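Catabolite control protein A (Lactococcus lactis, PDB 2O20) probably acts as a LacI-family global transcriptional regulator, binding DNA to repress or activate genes according to the available carbon source. Local coordinates at residues A240-A251 / F269-T280; T286-L297 / L321-T331. The protein carries 1 engineered substitution. One frame throughout, in Å; residues are numbered along the deposited sequence.

Interaction 1 (A240-A251 / F269-T280); sequences ATSAVVSHDTVA and FEIISGANSPIT. With SO4 (sulfate ion), chain L.
Asp248, in the first turn of helix 248-260, reaches with its carboxylate into the loop that follows strand 270-272 and is gripped there by five hydrogen bonds. OD1 takes three of them. The hydroxyl of Ser273 comes to its anti lone pair, Ser273 OG lying 2.6 Å from Asp248 OD1, while the backbone N-H groups of Ala275 and Asn276 arrive on the syn side, both tilted out of the carboxylate plane. OD2 is gripped twice by Ser277, whose OG (2.6 Å from Asp248 OD2) and N (2.7 Å from the same atom) approach from one face of the plane. With chi1 at -166°, Ser273 swings OG away from its own N and across to Asp248, and that OG also packs against Ala251 CB. So many donors probably favour the ionised carboxylate and fix its rotation.

Phe269 works at the other end. Its ring lies flat against the backbone where Thr241 joins Ser242, Thr241 C sitting 3.5 Å above the ring plane, and Ala240 O meets the ring edge at CE1. Between these two ends the strands run parallel, 12° apart; Ile272 N to Ala243 O (3.0 Å) and Val245 N to Ile272 O (2.9 Å) are two of the four backbone bonds between them. On the face bearing Ala243 and Ile271, Ile271 CG2 packs loosely against Val245 CG2 and against Ala251 CB of helix 248-260.

Strands 242-245 and 270-272, joined through helix 248-260, form a beta-alpha-beta unit of the periplasmic-binding-protein-like fold. Strand 183-186 bonds to the far edge of 242-245, and helix 164-177 packs on the face bearing Val244 and Ile272.

Interaction 2 (T286-L297 / L321-T331); sequences TLTSVNQPLYDL and LDHEIFSRRST
Asn291 turns CG anti to its N (chi1 -172°), while Phe326 keeps its CG beside the backbone N (chi1 -66°), and the two side chains meet on one face of the two-stranded sheet. Asn291 CB stands over the ring in a CH-pi contact, 3.8 Å from the centroid of Phe326 and offset toward its rim, with the amide only 24° from the ring plane. Glu324 lies alongside, bent at chi2, and its OE1 accepts from Asn291 ND2 at 3.3 Å, while Asn291 OD1 accepts from Asn276 ND2. A water ties the pair further, donating to Glu324 OE1 and to Asn291 O.

Thr288 is the other key side chain. Its OG1 accepts from Arg328 N (2.8 Å) and is hydrogen-bonded to Thr331 OG1, 2.7 Å away. Ser330 OG in turn accepts from Thr288 N at 2.9 Å. Thr286 OG1 receives Arg329 N at 2.9 Å, and the extended Arg328 brings NH1 to Leu287 O, 3.0 Å away, the oxygen slightly tilted from the guanidinium plane. Arg328 NH1 is also bonded to Asn276 OD1, and Ser330 OG to Ile271 O. Side-chain oxygens thus carry the pairing on past the strands.

Within the strands, Ser289 with Phe326 and Asn291 with Glu324 are hydrogen-bonded antiparallel pairs flanking the non-hydrogen-bonded pair Val290-Ile325. Beyond Asn291 the contact turns apolar: Pro293, centre of an inverse gamma turn, packs on Leu321 CB, and Leu297 CD2 slides past Leu321 CD1, 3.8 Å apart.

Helix 164-177 lies against Val290 and His323, Leu287, in one of its two conformers, packs on helix 248-260, and Thr288 and Thr331 rest on strand 270-272. Past the other end, helix 294-309 leaves from Pro293, and Leu321 follows directly on strand 318-320.

Overall arrangement
Interaction 1 is a buried contact inside the parallel sheet that includes strands 242-245 and 270-272; interaction 2 is partly buried, an antiparallel pair of strands running from beside that sheet toward strand 318-320 of the other one. Their centres are 10 Å apart and they touch. Ser330 OG probably bonds to Ile271 O, and Arg328 NH1 to Asn276 OD1, joining 321-331 to 269-280. The chemistry differs accordingly: in the core a single carboxylate collects hydroxyl and backbone donors at the end of a parallel sheet, whereas in the outer contact threonine and serine hydroxyls, an arginine and a water-bridged Asn-Glu pair share the polar work.

Interaction 1 (A240-A251 / F269-T280)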
loop_
_atom_site.group_PDB
_atom_site.type_symbol
_atom_site.label_atom_id
_atom_site.label_comp_id
_atom_site.label_asym_id
_atom_site.label_seq_id
_atom_site.Cartn_x
_atom_site.Cartn_y
_atom_site.Cartn_z
ATOM N N ALA D 240 -6.458 13.493 -26.822
ATOM C CA ALA D 240 -6.634 12.108 -26.404
ATOM C C ALA D 240 -7.992 11.989 -25.700
ATOM O O ALA D 240 -8.392 12.887 -24.944
ATOM C CB ALA D 240 -5.516 11.681 -25.485
ATOM N N THR D 241 -8.720 10.906 -25.980
ATOM C CA THR D 241 -10.005 10.646 -25.318
ATOM C C THR D 241 -9.987 9.409 -24.437
ATOM O O THR D 241 -11.011 9.068 -23.851
ATOM C CB THR D 241 -11.162 10.496 -26.324
ATOM O OG1 THR D 241 -10.871 9.396 -27.221
ATOM C CG2 THR D 241 -11.376 11.820 -27.094
ATOM N N SER D 242 -8.835 8.755 -24.343
ATOM C CA SER D 242 -8.661 7.595 -23.497
ATOM C C SER D 242 -7.174 7.320 -23.318
ATOM O O SER D 242 -6.331 7.887 -24.029
ATOM C CB SER D 242 -9.363 6.394 -24.095
ATOM O OG SER D 242 -8.838 6.095 -25.390
ATOM N N ALA D 243 -6.859 6.450 -22.365
ATOM C CA ALA D 243 -5.501 6.042 -22.109
ATOM C C ALA D 243 -5.413 4.633 -21.526
ATOM O O ALA D 243 -6.237 4.251 -20.684
ATOM C CB ALA D 243 -4.872 7.012 -21.153
ATOM N N VAL D 244 -4.374 3.921 -21.948
ATOM C CA VAL D 244 -3.885 2.679 -21.310
ATOM C C VAL D 244 -2.652 3.078 -20.505
ATOM O O VAL D 244 -1.778 3.798 -21.006
ATOM C CB VAL D 244 -3.479 1.622 -22.326
ATOM C CG1 VAL D 244 -3.094 0.291 -21.601
ATOM C CG2 VAL D 244 -4.596 1.443 -23.363
ATOM N N VAL D 245 -2.627 2.665 -19.237
ATOM C CA VAL D 245 -1.620 3.102 -18.293
ATOM C C VAL D 245 -0.953 1.875 -17.632
ATOM O O VAL D 245 -1.640 0.956 -17.147
ATOM C CB VAL D 245 -2.244 4.033 -17.225
ATOM C CG1 VAL D 245 -1.123 4.610 -16.376
ATOM C CG2 VAL D 245 -3.123 5.153 -17.886
ATOM N N SER D 246 0.366 1.794 -17.693
ATOM C CA SER D 246 1.001 0.574 -17.246
ATOM C C SER D 246 1.030 0.409 -15.712
ATOM O O SER D 246 0.983 -0.718 -15.239
ATOM C CB SER D 246 2.409 0.438 -17.822
ATOM O OG SER D 246 3.215 1.452 -17.319
ATOM N N HIS D 247 1.135 1.500 -14.965
ATOM C CA HIS D 247 1.236 1.422 -13.490
ATOM C C HIS D 247 -0.023 1.940 -12.826
ATOM O O HIS D 247 -0.524 2.982 -13.172
ATOM C CB HIS D 247 2.447 2.183 -12.983
ATOM C CG HIS D 247 3.733 1.644 -13.497
ATOM N ND1 HIS D 247 4.667 2.432 -14.134
ATOM C CD2 HIS D 247 4.205 0.373 -13.553
ATOM C CE1 HIS D 247 5.679 1.679 -14.521
ATOM N NE2 HIS D 247 5.420 0.427 -14.190
ATOM N N ASP D 248 -0.535 1.185 -11.859
ATOM C CA ASP D 248 -1.774 1.547 -11.181
ATOM C C ASP D 248 -1.718 2.913 -10.493
ATOM O O ASP D 248 -2.693 3.645 -10.530
ATOM C CB ASP D 248 -2.127 0.484 -10.111
ATOM C CG ASP D 248 -2.481 -0.877 -10.703
ATOM O OD1 ASP D 248 -3.044 -0.996 -11.834
ATOM O OD2 ASP D 248 -2.152 -1.867 -10.007
ATOM N N THR D 249 -0.608 3.246 -9.836
ATOM C CA THR D 249 -0.491 4.521 -9.132
ATOM C C THR D 249 -0.633 5.699 -10.103
ATOM O O THR D 249 -1.287 6.678 -9.798
ATOM C CB THR D 249 0.853 4.677 -8.423
ATOM O OG1 THR D 249 1.890 4.245 -9.322
ATOM C CG2 THR D 249 0.893 3.872 -7.132
ATOM N N VAL D 250 -0.028 5.565 -11.271
ATOM C CA VAL D 250 -0.159 6.556 -12.343
ATOM C C VAL D 250 -1.615 6.700 -12.862
ATOM O O VAL D 250 -2.112 7.800 -13.066
ATOM C CB VAL D 250 0.830 6.246 -13.479
ATOM C CG1 VAL D 250 0.720 7.300 -14.581
ATOM C CG2 VAL D 250 2.276 6.132 -12.936
ATOM N N ALA D 251 -2.280 5.573 -13.083
ATOM C CA ALA D 251 -3.674 5.528 -13.543
ATOM C C ALA D 251 -4.613 6.180 -12.579
ATOM O O ALA D 251 -5.533 6.859 -13.008
ATOM C CB ALA D 251 -4.136 4.104 -13.776
ATOM N N PHE D 269 -13.896 10.569 -21.371
ATOM C CA PHE D 269 -12.526 10.084 -21.162
ATOM C C PHE D 269 -12.550 8.717 -20.460
ATOM O O PHE D 269 -13.243 8.563 -19.458
ATOM C CB PHE D 269 -11.639 11.070 -20.387
ATOM C CG PHE D 269 -10.160 10.842 -20.636
ATOM C CD1 PHE D 269 -9.491 11.552 -21.636
ATOM C CD2 PHE D 269 -9.472 9.894 -19.930
ATOM C CE1 PHE D 269 -8.144 11.297 -21.900
ATOM C CE2 PHE D 269 -8.139 9.602 -20.210
ATOM C CZ PHE D 269 -7.477 10.334 -21.188
ATOM N N GLU D 270 -11.796 7.765 -21.001
ATOM C CA GLU D 270 -11.755 6.394 -20.490
ATOM C C GLU D 270 -10.322 6.011 -20.127
ATOM O O GLU D 270 -9.380 6.452 -20.766
ATOM C CB GLU D 270 -12.260 5.412 -21.532
ATOM C CG GLU D 270 -13.698 5.618 -22.025
ATOM C CD GLU D 270 -14.152 4.497 -22.940
ATOM O OE1 GLU D 270 -14.223 3.332 -22.502
ATOM O OE2 GLU D 270 -14.395 4.781 -24.145
ATOM N N ILE D 271 -10.181 5.216 -19.072
ATOM C CA ILE D 271 -8.877 4.815 -18.543
ATOM C C ILE D 271 -8.856 3.289 -18.259
ATOM O O ILE D 271 -9.780 2.737 -17.670
ATOM C CB ILE D 271 -8.516 5.566 -17.230
ATOM C CG1 ILE D 271 -8.511 7.079 -17.451
ATOM C CG2 ILE D 271 -7.135 5.115 -16.701
ATOM C CD1 ILE D 271 -8.368 7.903 -16.171
ATOM N N ILE D 272 -7.768 2.644 -18.666
ATOM C CA ILE D 272 -7.511 1.243 -18.311
ATOM C C ILE D 272 -6.127 1.196 -17.655
ATOM O O ILE D 272 -5.153 1.667 -18.224
ATOM C CB ILE D 272 -7.571 0.298 -19.558
ATOM C CG1 ILE D 272 -8.925 0.421 -20.260
ATOM C CG2 ILE D 272 -7.300 -1.184 -19.098
ATOM C CD1 ILE D 272 -9.072 -0.413 -21.542
ATOM N N SER D 273 -6.069 0.684 -16.436
ATOM C CA SER D 273 -4.831 0.508 -15.688
ATOM C C SER D 273 -4.134 -0.850 -15.951
ATOM O O SER D 273 -4.638 -1.716 -16.655
ATOM C CB SER D 273 -5.125 0.689 -14.182
ATOM O OG SER D 273 -3.920 0.849 -13.438
ATOM N N GLY D 274 -2.952 -0.996 -15.370
ATOM C CA GLY D 274 -2.038 -2.047 -15.724
ATOM C C GLY D 274 -1.948 -3.319 -14.889
ATOM O O GLY D 274 -1.458 -4.325 -15.419
ATOM N N ALA D 275 -2.373 -3.316 -13.622
ATOM C CA ALA D 275 -2.204 -4.518 -12.749
ATOM C C ALA D 275 -3.299 -4.897 -11.737
ATOM O O ALA D 275 -3.338 -6.053 -11.254
ATOM C CB ALA D 275 -0.831 -4.444 -12.006
ATOM N N ASN D 276 -4.188 -3.966 -11.413
ATOM C CA ASN D 276 -5.213 -4.174 -10.397
ATOM C C ASN D 276 -4.620 -4.499 -9.019
ATOM O O ASN D 276 -5.099 -5.406 -8.327
ATOM C CB ASN D 276 -6.151 -5.311 -10.812
ATOM C CG ASN D 276 -7.461 -5.261 -10.106
ATOM O OD1 ASN D 276 -7.997 -4.181 -9.876
ATOM N ND2 ASN D 276 -7.983 -6.422 -9.733
ATOM N N SER D 277 -3.528 -3.828 -8.661
ATOM C CA SER D 277 -2.954 -3.911 -7.324
ATOM C C SER D 277 -3.969 -3.476 -6.251
ATOM O O SER D 277 -5.003 -2.861 -6.581
ATOM C CB SER D 277 -1.663 -3.064 -7.254
ATOM O OG SER D 277 -1.915 -1.676 -7.387
ATOM N N PRO D 278 -3.684 -3.785 -4.972
ATOM C CA PRO D 278 -4.642 -3.459 -3.917
ATOM C C PRO D 278 -5.207 -2.037 -3.848
ATOM O O PRO D 278 -6.396 -1.902 -3.566
ATOM C CB PRO D 278 -3.922 -3.888 -2.629
ATOM C CG PRO D 278 -2.986 -4.976 -3.089
ATOM C CD PRO D 278 -2.554 -4.590 -4.457
ATOM N N ILE D 279 -4.431 -1.005 -4.182
ATOM C CA ILE D 279 -4.991 0.361 -4.156
ATOM C C ILE D 279 -6.171 0.615 -5.099
ATOM O O ILE D 279 -6.971 1.520 -4.834
ATOM C CB ILE D 279 -3.932 1.474 -4.429
ATOM C CG1 ILE D 279 -3.174 1.269 -5.757
ATOM C CG2 ILE D 279 -3.051 1.622 -3.234
ATOM C CD1 ILE D 279 -2.547 2.572 -6.324
ATOM N N THR D 280 -6.236 -0.135 -6.207
ATOM C CA THR D 280 -7.284 0.059 -7.222
ATOM C C THR D 280 -8.701 -0.200 -6.661
ATOM O O THR D 280 -9.675 0.346 -7.170
ATOM C CB THR D 280 -7.040 -0.824 -8.485
ATOM O OG1 THR D 280 -7.307 -2.181 -8.148
ATOM C CG2 THR D 280 -5.602 -0.698 -8.960
HETATM S S SO4 L . 8.315 -0.595 -15.813
HETATM O O1 SO4 L . 9.617 -0.988 -16.366
HETATM O O2 SO4 L . 7.925 0.692 -16.392
HETATM O O3 SO4 L . 7.321 -1.619 -16.137
HETATM O O4 SO4 L . 8.443 -0.458 -14.360
#

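Interaction 2 (T286-L297 / L321-T331)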
loop_
_atom_site.group_PDB
_atom_site.type_symbol
_atom_site.label_atom_id
_atom_site.label_comp_id
_atom_site.label_asym_id
_atom_site.label_seq_id
_atom_site.Cartn_x
_atom_site.Cartn_y
_atom_site.Cartn_z
ATOM N N THR D 286 -14.837 3.563 -9.996
ATOM C CA THR D 286 -14.101 2.314 -10.072
ATOM C C THR D 286 -13.274 2.212 -11.354
ATOM O O THR D 286 -13.658 2.716 -12.420
ATOM C CB THR D 286 -15.016 1.068 -9.902
ATOM O OG1 THR D 286 -15.965 1.005 -10.966
ATOM C CG2 THR D 286 -15.714 1.091 -8.584
ATOM N N LEU D 287 -12.092 1.648 -11.193
ATOM C CA LEU D 287 -11.050 1.692 -12.205
ATOM C C LEU D 287 -10.910 0.385 -13.005
ATOM O O LEU D 287 -10.511 -0.661 -12.472
ATOM C CB LEU D 287 -9.709 2.045 -11.534
ATOM C CG LEU D 287 -8.736 2.974 -12.271
ATOM C CD1 LEU D 287 -7.410 3.072 -11.500
ATOM C CD2 LEU D 287 -8.474 2.575 -13.715
ATOM N N THR D 288 -11.203 0.445 -14.295
ATOM C CA THR D 288 -10.948 -0.686 -15.193
ATOM C C THR D 288 -9.443 -1.010 -15.268
ATOM O O THR D 288 -8.609 -0.117 -15.367
ATOM C CB THR D 288 -11.519 -0.399 -16.618
ATOM O OG1 THR D 288 -12.936 -0.279 -16.542
ATOM C CG2 THR D 288 -11.192 -1.513 -17.609
ATOM N N SER D 289 -9.094 -2.291 -15.224
ATOM C CA SER D 289 -7.667 -2.666 -15.173
ATOM C C SER D 289 -7.403 -4.070 -15.736
ATOM O O SER D 289 -8.207 -4.973 -15.558
ATOM C CB SER D 289 -7.157 -2.608 -13.711
ATOM O OG SER D 289 -5.753 -2.569 -13.632
ATOM N N VAL D 290 -6.248 -4.236 -16.373
ATOM C CA VAL D 290 -5.613 -5.547 -16.470
ATOM C C VAL D 290 -5.383 -6.064 -15.034
ATOM O O VAL D 290 -4.837 -5.343 -14.173
ATOM C CB VAL D 290 -4.251 -5.459 -17.232
ATOM C CG1 VAL D 290 -3.428 -6.750 -17.118
ATOM C CG2 VAL D 290 -4.482 -5.058 -18.688
ATOM N N ASN D 291 -5.840 -7.290 -14.763
ATOM C CA ASN D 291 -5.554 -7.981 -13.505
ATOM C C ASN D 291 -4.320 -8.891 -13.664
ATOM O O ASN D 291 -4.369 -9.895 -14.405
ATOM C CB ASN D 291 -6.766 -8.806 -13.053
ATOM C CG ASN D 291 -6.592 -9.398 -11.647
ATOM O OD1 ASN D 291 -6.497 -8.677 -10.657
ATOM N ND2 ASN D 291 -6.560 -10.717 -11.563
ATOM N N GLN D 292 -3.228 -8.534 -12.992
ATOM C CA GLN D 292 -2.059 -9.403 -12.903
ATOM C C GLN D 292 -2.183 -10.222 -11.627
ATOM O O GLN D 292 -2.651 -9.709 -10.593
ATOM C CB GLN D 292 -0.764 -8.601 -12.875
ATOM C CG GLN D 292 -0.521 -7.747 -14.133
ATOM C CD GLN D 292 0.874 -7.109 -14.110
ATOM O OE1 GLN D 292 1.804 -7.690 -13.581
ATOM N NE2 GLN D 292 1.005 -5.912 -14.661
ATOM N N PRO D 293 -1.765 -11.499 -11.681
ATOM C CA PRO D 293 -1.834 -12.394 -10.517
ATOM C C PRO D 293 -0.631 -12.162 -9.599
ATOM O O PRO D 293 0.303 -12.964 -9.542
ATOM C CB PRO D 293 -1.862 -13.775 -11.172
ATOM C CG PRO D 293 -0.926 -13.583 -12.348
ATOM C CD PRO D 293 -1.209 -12.192 -12.860
ATOM N N LEU D 294 -0.670 -11.045 -8.864
ATOM C CA LEU D 294 0.501 -10.553 -8.137
ATOM C C LEU D 294 1.050 -11.519 -7.063
ATOM O O LEU D 294 2.246 -11.753 -6.996
ATOM C CB LEU D 294 0.176 -9.209 -7.515
ATOM C CG LEU D 294 -0.152 -8.024 -8.468
ATOM C CD1 LEU D 294 -0.317 -6.795 -7.617
ATOM C CD2 LEU D 294 0.908 -7.808 -9.506
ATOM N N TYR D 295 0.185 -12.052 -6.213
ATOM C CA TYR D 295 0.623 -13.064 -5.258
ATOM C C TYR D 295 1.304 -14.254 -5.953
ATOM O O TYR D 295 2.352 -14.710 -5.531
ATOM C CB TYR D 295 -0.567 -13.558 -4.441
ATOM C CG TYR D 295 -0.209 -14.605 -3.401
ATOM C CD1 TYR D 295 0.146 -14.226 -2.120
ATOM C CD2 TYR D 295 -0.237 -15.962 -3.699
ATOM C CE1 TYR D 295 0.464 -15.174 -1.156
ATOM C CE2 TYR D 295 0.089 -16.922 -2.740
ATOM C CZ TYR D 295 0.446 -16.509 -1.467
ATOM O OH TYR D 295 0.764 -17.441 -0.499
ATOM N N ASP D 296 0.714 -14.722 -7.040
ATOM C CA ASP D 296 1.252 -15.864 -7.798
ATOM C C ASP D 296 2.580 -15.570 -8.484
ATOM O O ASP D 296 3.422 -16.444 -8.626
ATOM C CB ASP D 296 0.226 -16.307 -8.835
ATOM C CG ASP D 296 -0.994 -16.970 -8.211
ATOM O OD1 ASP D 296 -0.879 -17.497 -7.073
ATOM O OD2 ASP D 296 -2.045 -17.015 -8.883
ATOM N N LEU D 297 2.771 -14.331 -8.929
ATOM C CA LEU D 297 4.045 -13.943 -9.501
ATOM C C LEU D 297 5.182 -14.147 -8.509
ATOM O O LEU D 297 6.231 -14.683 -8.879
ATOM C CB LEU D 297 4.010 -12.459 -9.967
ATOM C CG LEU D 297 3.200 -12.070 -11.197
ATOM C CD1 LEU D 297 3.105 -10.577 -11.309
ATOM C CD2 LEU D 297 3.817 -12.639 -12.482
ATOM N N LEU D 321 2.653 -15.864 -16.678
ATOM C CA LEU D 321 1.393 -16.224 -16.038
ATOM C C LEU D 321 0.233 -15.539 -16.745
ATOM O O LEU D 321 0.391 -14.446 -17.282
ATOM C CB LEU D 321 1.412 -15.854 -14.542
ATOM C CG LEU D 321 2.540 -16.419 -13.657
ATOM C CD1 LEU D 321 2.258 -16.092 -12.191
ATOM C CD2 LEU D 321 2.767 -17.925 -13.869
ATOM N N ASP D 322 -0.944 -16.161 -16.742
ATOM C CA ASP D 322 -2.103 -15.545 -17.401
ATOM C C ASP D 322 -2.596 -14.272 -16.695
ATOM O O ASP D 322 -2.351 -14.083 -15.516
ATOM C CB ASP D 322 -3.270 -16.513 -17.447
ATOM C CG ASP D 322 -2.970 -17.764 -18.238
ATOM O OD1 ASP D 322 -2.215 -17.704 -19.246
ATOM O OD2 ASP D 322 -3.505 -18.799 -17.816
ATOM N N HIS D 323 -3.317 -13.422 -17.429
ATOM C CA HIS D 323 -3.961 -12.218 -16.864
ATOM C C HIS D 323 -5.400 -12.151 -17.402
ATOM O O HIS D 323 -5.766 -12.902 -18.299
ATOM C CB HIS D 323 -3.212 -10.958 -17.310
ATOM C CG HIS D 323 -3.308 -10.691 -18.777
ATOM N ND1 HIS D 323 -2.485 -11.311 -19.697
ATOM C CD2 HIS D 323 -4.161 -9.918 -19.494
ATOM C CE1 HIS D 323 -2.797 -10.893 -20.910
ATOM N NE2 HIS D 323 -3.829 -10.070 -20.818
ATOM N N GLU D 324 -6.194 -11.232 -16.865
ATOM C CA GLU D 324 -7.558 -10.943 -17.337
ATOM C C GLU D 324 -7.714 -9.423 -17.380
ATOM O O GLU D 324 -6.832 -8.710 -16.912
ATOM C CB GLU D 324 -8.597 -11.485 -16.347
ATOM C CG GLU D 324 -8.476 -12.939 -16.000
ATOM C CD GLU D 324 -8.588 -13.154 -14.502
ATOM O OE1 GLU D 324 -7.587 -12.856 -13.790
ATOM O OE2 GLU D 324 -9.672 -13.607 -14.038
ATOM N N ILE D 325 -8.834 -8.943 -17.939
ATOM C CA ILE D 325 -9.236 -7.520 -17.830
ATOM C C ILE D 325 -10.525 -7.490 -17.039
ATOM O O ILE D 325 -11.472 -8.234 -17.337
ATOM C CB ILE D 325 -9.403 -6.859 -19.203
ATOM C CG1 ILE D 325 -8.034 -6.757 -19.893
ATOM C CG2 ILE D 325 -10.075 -5.476 -19.088
ATOM C CD1 ILE D 325 -8.009 -6.009 -21.181
ATOM N N PHE D 326 -10.536 -6.685 -15.977
ATOM C CA PHE D 326 -11.740 -6.439 -15.199
ATOM C C PHE D 326 -12.373 -5.108 -15.587
ATOM O O PHE D 326 -11.778 -4.051 -15.346
ATOM C CB PHE D 326 -11.403 -6.411 -13.704
ATOM C CG PHE D 326 -10.939 -7.741 -13.142
ATOM C CD1 PHE D 326 -11.236 -8.951 -13.778
ATOM C CD2 PHE D 326 -10.268 -7.777 -11.944
ATOM C CE1 PHE D 326 -10.791 -10.152 -13.242
ATOM C CE2 PHE D 326 -9.843 -8.981 -11.391
ATOM C CZ PHE D 326 -10.111 -10.164 -12.041
ATOM N N SER D 327 -13.580 -5.160 -16.151
ATOM C CA SER D 327 -14.261 -3.948 -16.632
ATOM C C SER D 327 -15.019 -3.291 -15.498
ATOM O O SER D 327 -15.840 -3.938 -14.845
ATOM C CB SER D 327 -15.212 -4.279 -17.790
ATOM O OG SER D 327 -14.472 -4.674 -18.926
ATOM N N ARG D 328 -14.737 -2.010 -15.260
ATOM C CA ARG D 328 -15.361 -1.270 -14.166
ATOM C C ARG D 328 -15.889 0.071 -14.730
ATOM O O ARG D 328 -16.233 0.151 -15.916
ATOM C CB ARG D 328 -14.390 -1.146 -12.976
ATOM C CG ARG D 328 -13.981 -2.500 -12.353
ATOM C CD ARG D 328 -13.178 -2.321 -11.069
ATOM N NE ARG D 328 -12.682 -3.587 -10.543
ATOM C CZ ARG D 328 -11.402 -3.870 -10.308
ATOM N NH1 ARG D 328 -10.438 -2.981 -10.567
ATOM N NH2 ARG D 328 -11.090 -5.065 -9.833
ATOM N N ARG D 329 -15.994 1.113 -13.911
ATOM C CA ARG D 329 -16.696 2.321 -14.347
ATOM C C ARG D 329 -15.796 3.418 -14.959
ATOM O O ARG D 329 -16.292 4.502 -15.259
ATOM C CB ARG D 329 -17.560 2.854 -13.205
ATOM C CG ARG D 329 -18.610 1.795 -12.790
ATOM C CD ARG D 329 -19.744 2.340 -11.976
ATOM N NE ARG D 329 -20.768 1.330 -11.664
ATOM C CZ ARG D 329 -20.684 0.387 -10.714
ATOM N NH1 ARG D 329 -19.601 0.238 -9.942
ATOM N NH2 ARG D 329 -21.711 -0.438 -10.537
ATOM N N SER D 330 -14.522 3.130 -15.232
ATOM C CA SER D 330 -13.685 4.083 -15.986
ATOM C C SER D 330 -13.617 3.819 -17.483
ATOM O O SER D 330 -12.901 4.542 -18.194
ATOM C CB SER D 330 -12.264 4.205 -15.407
ATOM O OG SER D 330 -11.537 2.987 -15.544
ATOM N N THR D 331 -14.367 2.800 -17.942
ATOM C CA THR D 331 -14.562 2.494 -19.354
ATOM C C THR D 331 -16.069 2.350 -19.640
ATOM O O THR D 331 -16.875 2.110 -18.728
ATOM C CB THR D 331 -13.784 1.222 -19.810
ATOM O OG1 THR D 331 -14.071 0.118 -18.938
ATOM C CG2 THR D 331 -12.278 1.481 -19.772
HETATM O O HOH W 1 -5.145 -12.847 -13.317
#